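Local coordinates for conserved hypothetical exported protein (PDB 4JJA), which is of unconfirmed function but probably acts, like its NamZ family, as a peptidoglycan beta-N-acetylmuramidase that cleaves cell-wall sugar chains, at residues A[224-236]-A[292-306]. Numbering follows the deposited sequence.
Sequences MKAIYLYPSICLF and LSDEEIWKKGINLDY
Two helices of the C-terminal NamZ region pack side by side here, 224-233 against 294-300, and the loop after the second helix continues the contact; the axes run nearly parallel, 25° apart and 9.9 Å at closest approach. At their N-terminal ends Lys225 reaches across to Leu292 and Asp294. Two successive bends in the Lys225 chain bring its NZ to Leu292 O (2.7 Å), a hydrogen bond in the carbonyl plane, and to Asp294 OD1 (2.9 Å), met from above the carboxylate plane. The second bond is a salt bridge; the other carboxylate oxygen, OD2, is held by Arg212, so Asp294 is gripped by two cations. Ser293 and Glu296 form a capping box at the start of this helix.

One turn on, Trp298 stands edge-on to Tyr228 in a T-shaped pair with planes at 87°. Trp298 NE1 sits 3.2 Å above the plane of the Tyr228 ring, near its centre, while Asp294 OD2 approaches the ring's edge. Ile297 fills the middle of the interface by dividing its branches: CG2 rests on Tyr228 CB, whereas CD1 reaches Lys225 CD at 3.5 Å and also meets Leu229 CG.

Past Gly301, the first residue to leave helical geometry and one with positive phi, the chain runs along the kink at Pro231 and Ser232 and the 3-10 turn 234-236. Ile302 packs on Pro231, and Leu304 CD2 touches Leu235 CD1. Tyr306 receives Ile233 CD1 at its CD2, 3.6 Å away, and its CB lies against Phe236 CE2; on Phe236, a stack with Tyr254 extends this apolar cluster toward the three-stranded sheet. The polar link here is Ser232, whose OG accepts a hydrogen bond from the backbone N-H of Asn303, N to OG 2.9 Å, with an N-H...O angle of 157°.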
loop_
_atom_site.group_PDB
_atom_site.type_symbol
_atom_site.label_atom_id
_atom_site.label_comp_id
_atom_site.label_asym_id
_atom_site.label_seq_id
_atom_site.Cartn_x
_atom_site.Cartn_y
_atom_site.Cartn_z
HETATM N N MSE A 224 -12.006 1.012 7.399
HETATM C CA MSE A 224 -11.256 2.214 7.274
HETATM C C MSE A 224 -10.449 2.542 8.534
HETATM O O MSE A 224 -9.377 3.144 8.434
HETATM C CB MSE A 224 -12.111 3.393 6.838
HETATM C CG MSE A 224 -12.686 3.216 5.419
HETATM SE SE MSE A 224 -11.328 2.905 4.101
HETATM C CE MSE A 224 -10.375 4.565 4.279
ATOM N N LYS A 225 -10.904 2.123 9.688
ATOM C CA LYS A 225 -10.178 2.328 10.904
ATOM C C LYS A 225 -8.796 1.658 10.814
ATOM O O LYS A 225 -7.765 2.254 11.154
ATOM C CB LYS A 225 -10.942 1.786 12.120
ATOM C CG LYS A 225 -10.550 2.395 13.424
ATOM C CD LYS A 225 -11.156 3.806 13.590
ATOM C CE LYS A 225 -12.645 3.812 13.871
ATOM N NZ LYS A 225 -13.084 5.214 13.728
ATOM N N ALA A 226 -8.792 0.419 10.336
ATOM C CA ALA A 226 -7.548 -0.336 10.182
ATOM C C ALA A 226 -6.652 0.399 9.185
ATOM O O ALA A 226 -5.460 0.510 9.379
ATOM C CB ALA A 226 -7.867 -1.741 9.679
ATOM N N ILE A 227 -7.215 0.880 8.078
ATOM C CA ILE A 227 -6.440 1.569 7.013
ATOM C C ILE A 227 -5.837 2.849 7.555
ATOM O O ILE A 227 -4.719 3.204 7.206
ATOM C CB ILE A 227 -7.308 1.758 5.753
ATOM C CG1 ILE A 227 -7.522 0.372 5.121
ATOM C CG2 ILE A 227 -6.657 2.765 4.757
ATOM C CD1 ILE A 227 -8.521 0.304 4.048
ATOM N N TYR A 228 -6.583 3.587 8.362
ATOM C CA TYR A 228 -6.049 4.805 8.922
ATOM C C TYR A 228 -5.008 4.598 10.008
ATOM O O TYR A 228 -4.095 5.399 10.167
ATOM C CB TYR A 228 -7.163 5.716 9.435
ATOM C CG TYR A 228 -8.125 6.206 8.364
ATOM C CD1 TYR A 228 -7.659 6.703 7.135
ATOM C CD2 TYR A 228 -9.472 6.290 8.598
ATOM C CE1 TYR A 228 -8.508 7.198 6.165
ATOM C CE2 TYR A 228 -10.353 6.796 7.638
ATOM C CZ TYR A 228 -9.899 7.251 6.423
ATOM O OH TYR A 228 -10.765 7.752 5.490
ATOM N N LEU A 229 -5.165 3.533 10.786
ATOM C CA LEU A 229 -4.195 3.167 11.821
ATOM C C LEU A 229 -2.956 2.443 11.308
ATOM O O LEU A 229 -1.920 2.457 11.951
ATOM C CB LEU A 229 -4.891 2.323 12.913
ATOM C CG LEU A 229 -5.768 3.110 13.887
ATOM C CD1 LEU A 229 -6.612 2.141 14.715
ATOM C CD2 LEU A 229 -4.911 3.993 14.769
ATOM N N TYR A 230 -3.060 1.837 10.118
ATOM C CA TYR A 230 -2.023 1.042 9.533
ATOM C C TYR A 230 -0.636 1.717 9.557
ATOM O O TYR A 230 0.353 1.033 9.920
ATOM C CB TYR A 230 -2.482 0.574 8.138
ATOM C CG TYR A 230 -1.571 -0.322 7.373
ATOM C CD1 TYR A 230 -1.308 -1.619 7.765
ATOM C CD2 TYR A 230 -1.057 0.083 6.167
ATOM C CE1 TYR A 230 -0.467 -2.444 7.035
ATOM C CE2 TYR A 230 -0.225 -0.726 5.420
ATOM C CZ TYR A 230 0.100 -1.974 5.863
ATOM O OH TYR A 230 0.944 -2.763 5.099
ATOM N N PRO A 231 -0.530 3.001 9.195
ATOM C CA PRO A 231 0.810 3.582 9.225
ATOM C C PRO A 231 1.515 3.526 10.564
ATOM O O PRO A 231 2.739 3.406 10.618
ATOM C CB PRO A 231 0.566 5.053 8.815
ATOM C CG PRO A 231 -0.706 5.006 8.062
ATOM C CD PRO A 231 -1.555 3.934 8.665
ATOM N N SER A 232 0.737 3.645 11.632
ATOM C CA SER A 232 1.265 3.629 13.005
ATOM C C SER A 232 1.404 2.193 13.517
ATOM O O SER A 232 2.430 1.801 14.049
ATOM C CB SER A 232 0.345 4.428 13.945
ATOM O OG SER A 232 0.251 5.782 13.549
ATOM N N ILE A 233 0.401 1.396 13.307
ATOM C CA ILE A 233 0.325 0.068 13.918
ATOM C C ILE A 233 1.141 -0.989 13.184
ATOM O O ILE A 233 1.662 -1.880 13.816
ATOM C CB ILE A 233 -1.173 -0.346 14.099
ATOM C CG1 ILE A 233 -1.827 0.609 15.078
ATOM C CG2 ILE A 233 -1.349 -1.803 14.576
ATOM C CD1 ILE A 233 -1.325 0.538 16.510
ATOM N N CYS A 234 1.330 -0.863 11.882
ATOM C CA CYS A 234 2.122 -1.836 11.142
ATOM C C CYS A 234 3.584 -1.807 11.580
ATOM O O CYS A 234 4.278 -2.778 11.390
ATOM C CB CYS A 234 2.020 -1.612 9.610
ATOM S SG CYS A 234 2.520 -3.045 8.638
ATOM N N LEU A 235 4.034 -0.728 12.228
ATOM C CA LEU A 235 5.386 -0.742 12.799
ATOM C C LEU A 235 5.606 -1.871 13.776
ATOM O O LEU A 235 6.754 -2.309 13.988
ATOM C CB LEU A 235 5.703 0.624 13.397
ATOM C CG LEU A 235 5.605 1.799 12.400
ATOM C CD1 LEU A 235 5.929 3.108 13.146
ATOM C CD2 LEU A 235 6.505 1.620 11.194
ATOM N N PHE A 236 4.537 -2.350 14.399
ATOM C CA PHE A 236 4.655 -3.491 15.287
ATOM C C PHE A 236 5.087 -4.775 14.607
ATOM O O PHE A 236 5.529 -5.701 15.274
ATOM C CB PHE A 236 3.381 -3.746 16.096
ATOM C CG PHE A 236 3.126 -2.772 17.216
ATOM C CD1 PHE A 236 4.015 -2.658 18.259
ATOM C CD2 PHE A 236 1.971 -2.008 17.269
ATOM C CE1 PHE A 236 3.748 -1.853 19.339
ATOM C CE2 PHE A 236 1.697 -1.161 18.350
ATOM C CZ PHE A 236 2.614 -1.082 19.374
ATOM N N LEU A 292 -11.329 4.888 18.509
ATOM C CA LEU A 292 -10.824 6.209 18.145
ATOM C C LEU A 292 -11.665 6.700 16.961
ATOM O O LEU A 292 -12.029 5.918 16.067
ATOM C CB LEU A 292 -9.366 6.167 17.718
ATOM C CG LEU A 292 -8.341 5.916 18.801
ATOM C CD1 LEU A 292 -6.945 5.810 18.151
ATOM C CD2 LEU A 292 -8.319 6.986 19.891
ATOM N N SER A 293 -11.999 7.982 16.973
ATOM C CA SER A 293 -12.612 8.547 15.799
ATOM C C SER A 293 -11.642 8.628 14.642
ATOM O O SER A 293 -10.432 8.739 14.827
ATOM C CB SER A 293 -13.135 9.961 16.073
ATOM O OG SER A 293 -12.096 10.899 16.344
ATOM N N ASP A 294 -12.201 8.524 13.444
ATOM C CA ASP A 294 -11.384 8.781 12.242
ATOM C C ASP A 294 -10.650 10.125 12.387
ATOM O O ASP A 294 -9.430 10.219 12.119
ATOM C CB ASP A 294 -12.250 8.785 10.977
ATOM C CG ASP A 294 -12.780 7.405 10.549
ATOM O OD1 ASP A 294 -12.457 6.349 11.123
ATOM O OD2 ASP A 294 -13.616 7.375 9.572
ATOM N N GLU A 295 -11.339 11.202 12.810
ATOM C CA GLU A 295 -10.710 12.543 12.975
ATOM C C GLU A 295 -9.503 12.596 13.880
ATOM O O GLU A 295 -8.503 13.230 13.573
ATOM C CB GLU A 295 -11.702 13.618 13.500
ATOM C CG GLU A 295 -12.679 14.123 12.444
ATOM C CD GLU A 295 -13.958 13.307 12.458
ATOM O OE1 GLU A 295 -13.988 12.249 13.143
ATOM O OE2 GLU A 295 -14.926 13.709 11.801
ATOM N N GLU A 296 -9.586 11.929 15.020
ATOM C CA GLU A 296 -8.433 11.969 15.923
ATOM C C GLU A 296 -7.237 11.150 15.377
ATOM O O GLU A 296 -6.098 11.564 15.590
ATOM C CB GLU A 296 -8.737 11.590 17.335
ATOM C CG GLU A 296 -9.057 10.210 17.622
ATOM C CD GLU A 296 -9.542 10.083 19.088
ATOM O OE1 GLU A 296 -8.735 10.493 19.977
ATOM O OE2 GLU A 296 -10.716 9.617 19.312
ATOM N N ILE A 297 -7.516 10.114 14.583
ATOM C CA ILE A 297 -6.417 9.353 13.904
ATOM C C ILE A 297 -5.773 10.332 12.895
ATOM O O ILE A 297 -4.540 10.438 12.815
ATOM C CB ILE A 297 -6.943 8.068 13.303
ATOM C CG1 ILE A 297 -7.507 7.122 14.398
ATOM C CG2 ILE A 297 -5.856 7.411 12.456
ATOM C CD1 ILE A 297 -8.363 5.963 13.926
ATOM N N TRP A 298 -6.595 11.036 12.100
ATOM C CA TRP A 298 -6.062 11.963 11.071
ATOM C C TRP A 298 -5.228 13.056 11.690
ATOM O O TRP A 298 -4.206 13.458 11.157
ATOM C CB TRP A 298 -7.199 12.579 10.221
ATOM C CG TRP A 298 -8.077 11.583 9.556
ATOM C CD1 TRP A 298 -7.787 10.292 9.233
ATOM C CD2 TRP A 298 -9.427 11.805 9.163
ATOM N NE1 TRP A 298 -8.879 9.702 8.678
ATOM C CE2 TRP A 298 -9.895 10.616 8.588
ATOM C CE3 TRP A 298 -10.260 12.938 9.165
ATOM C CZ2 TRP A 298 -11.176 10.482 8.070
ATOM C CZ3 TRP A 298 -11.552 12.785 8.683
ATOM C CH2 TRP A 298 -12.001 11.575 8.136
ATOM N N LYS A 299 -5.634 13.535 12.869
ATOM C CA LYS A 299 -4.889 14.579 13.490
ATOM C C LYS A 299 -3.438 14.195 13.785
ATOM O O LYS A 299 -2.521 15.011 13.652
ATOM C CB LYS A 299 -5.591 14.979 14.785
ATOM C CG LYS A 299 -4.961 16.196 15.463
ATOM C CD LYS A 299 -5.702 16.490 16.789
ATOM C CE LYS A 299 -5.343 15.485 17.910
ATOM N NZ LYS A 299 -5.955 14.098 17.796
ATOM N N LYS A 300 -3.217 12.931 14.171
ATOM C CA LYS A 300 -1.910 12.536 14.650
ATOM C C LYS A 300 -1.013 11.909 13.600
ATOM O O LYS A 300 0.171 11.796 13.845
ATOM C CB LYS A 300 -2.116 11.553 15.831
ATOM C CG LYS A 300 -2.740 12.300 17.036
ATOM C CD LYS A 300 -2.676 11.513 18.309
ATOM C CE LYS A 300 -3.284 12.249 19.503
ATOM N NZ LYS A 300 -3.295 11.404 20.753
ATOM N N GLY A 301 -1.553 11.454 12.463
ATOM C CA GLY A 301 -0.659 10.847 11.456
ATOM C C GLY A 301 0.099 9.690 12.051
ATOM O O GLY A 301 -0.435 8.934 12.853
ATOM N N ILE A 302 1.349 9.492 11.643
ATOM C CA ILE A 302 2.146 8.424 12.261
ATOM C C ILE A 302 2.331 8.773 13.731
ATOM O O ILE A 302 2.856 9.825 14.060
ATOM C CB ILE A 302 3.476 8.242 11.568
ATOM C CG1 ILE A 302 3.283 7.775 10.120
ATOM C CG2 ILE A 302 4.396 7.265 12.348
ATOM C CD1 ILE A 302 4.568 7.766 9.286
ATOM N N ASN A 303 1.879 7.892 14.585
ATOM C CA ASN A 303 1.836 8.093 16.013
ATOM C C ASN A 303 2.698 7.029 16.675
ATOM O O ASN A 303 2.270 5.859 16.744
ATOM C CB ASN A 303 0.402 8.008 16.490
ATOM C CG ASN A 303 0.270 8.327 17.950
ATOM O OD1 ASN A 303 1.270 8.514 18.639
ATOM N ND2 ASN A 303 -0.983 8.370 18.450
ATOM N N LEU A 304 3.881 7.426 17.160
ATOM C CA LEU A 304 4.805 6.526 17.840
ATOM C C LEU A 304 4.437 6.218 19.270
ATOM O O LEU A 304 5.122 5.436 19.916
ATOM C CB LEU A 304 6.240 7.042 17.752
ATOM C CG LEU A 304 6.833 7.234 16.387
ATOM C CD1 LEU A 304 8.192 7.903 16.480
ATOM C CD2 LEU A 304 6.906 5.886 15.611
ATOM N N ASP A 305 3.352 6.797 19.776
ATOM C CA ASP A 305 2.947 6.533 21.155
ATOM C C ASP A 305 2.819 5.052 21.442
ATOM O O ASP A 305 3.127 4.592 22.556
ATOM C CB ASP A 305 1.596 7.214 21.506
ATOM C CG ASP A 305 1.666 8.711 21.750
ATOM O OD1 ASP A 305 2.747 9.262 21.886
ATOM O OD2 ASP A 305 0.568 9.331 21.840
ATOM N N TYR A 306 2.245 4.309 20.481
ATOM C CA TYR A 306 1.920 2.936 20.741
ATOM C C TYR A 306 3.193 2.095 20.849
ATOM O O TYR A 306 3.357 1.276 21.769
ATOM C CB TYR A 306 0.998 2.401 19.623
ATOM C CG TYR A 306 -0.159 3.330 19.306
ATOM C CD1 TYR A 306 -0.990 3.790 20.304
ATOM C CD2 TYR A 306 -0.435 3.718 18.011
ATOM C CE1 TYR A 306 -2.055 4.674 20.020
ATOM C CE2 TYR A 306 -1.503 4.586 17.717
ATOM C CZ TYR A 306 -2.299 5.067 18.737
ATOM O OH TYR A 306 -3.377 5.878 18.416
#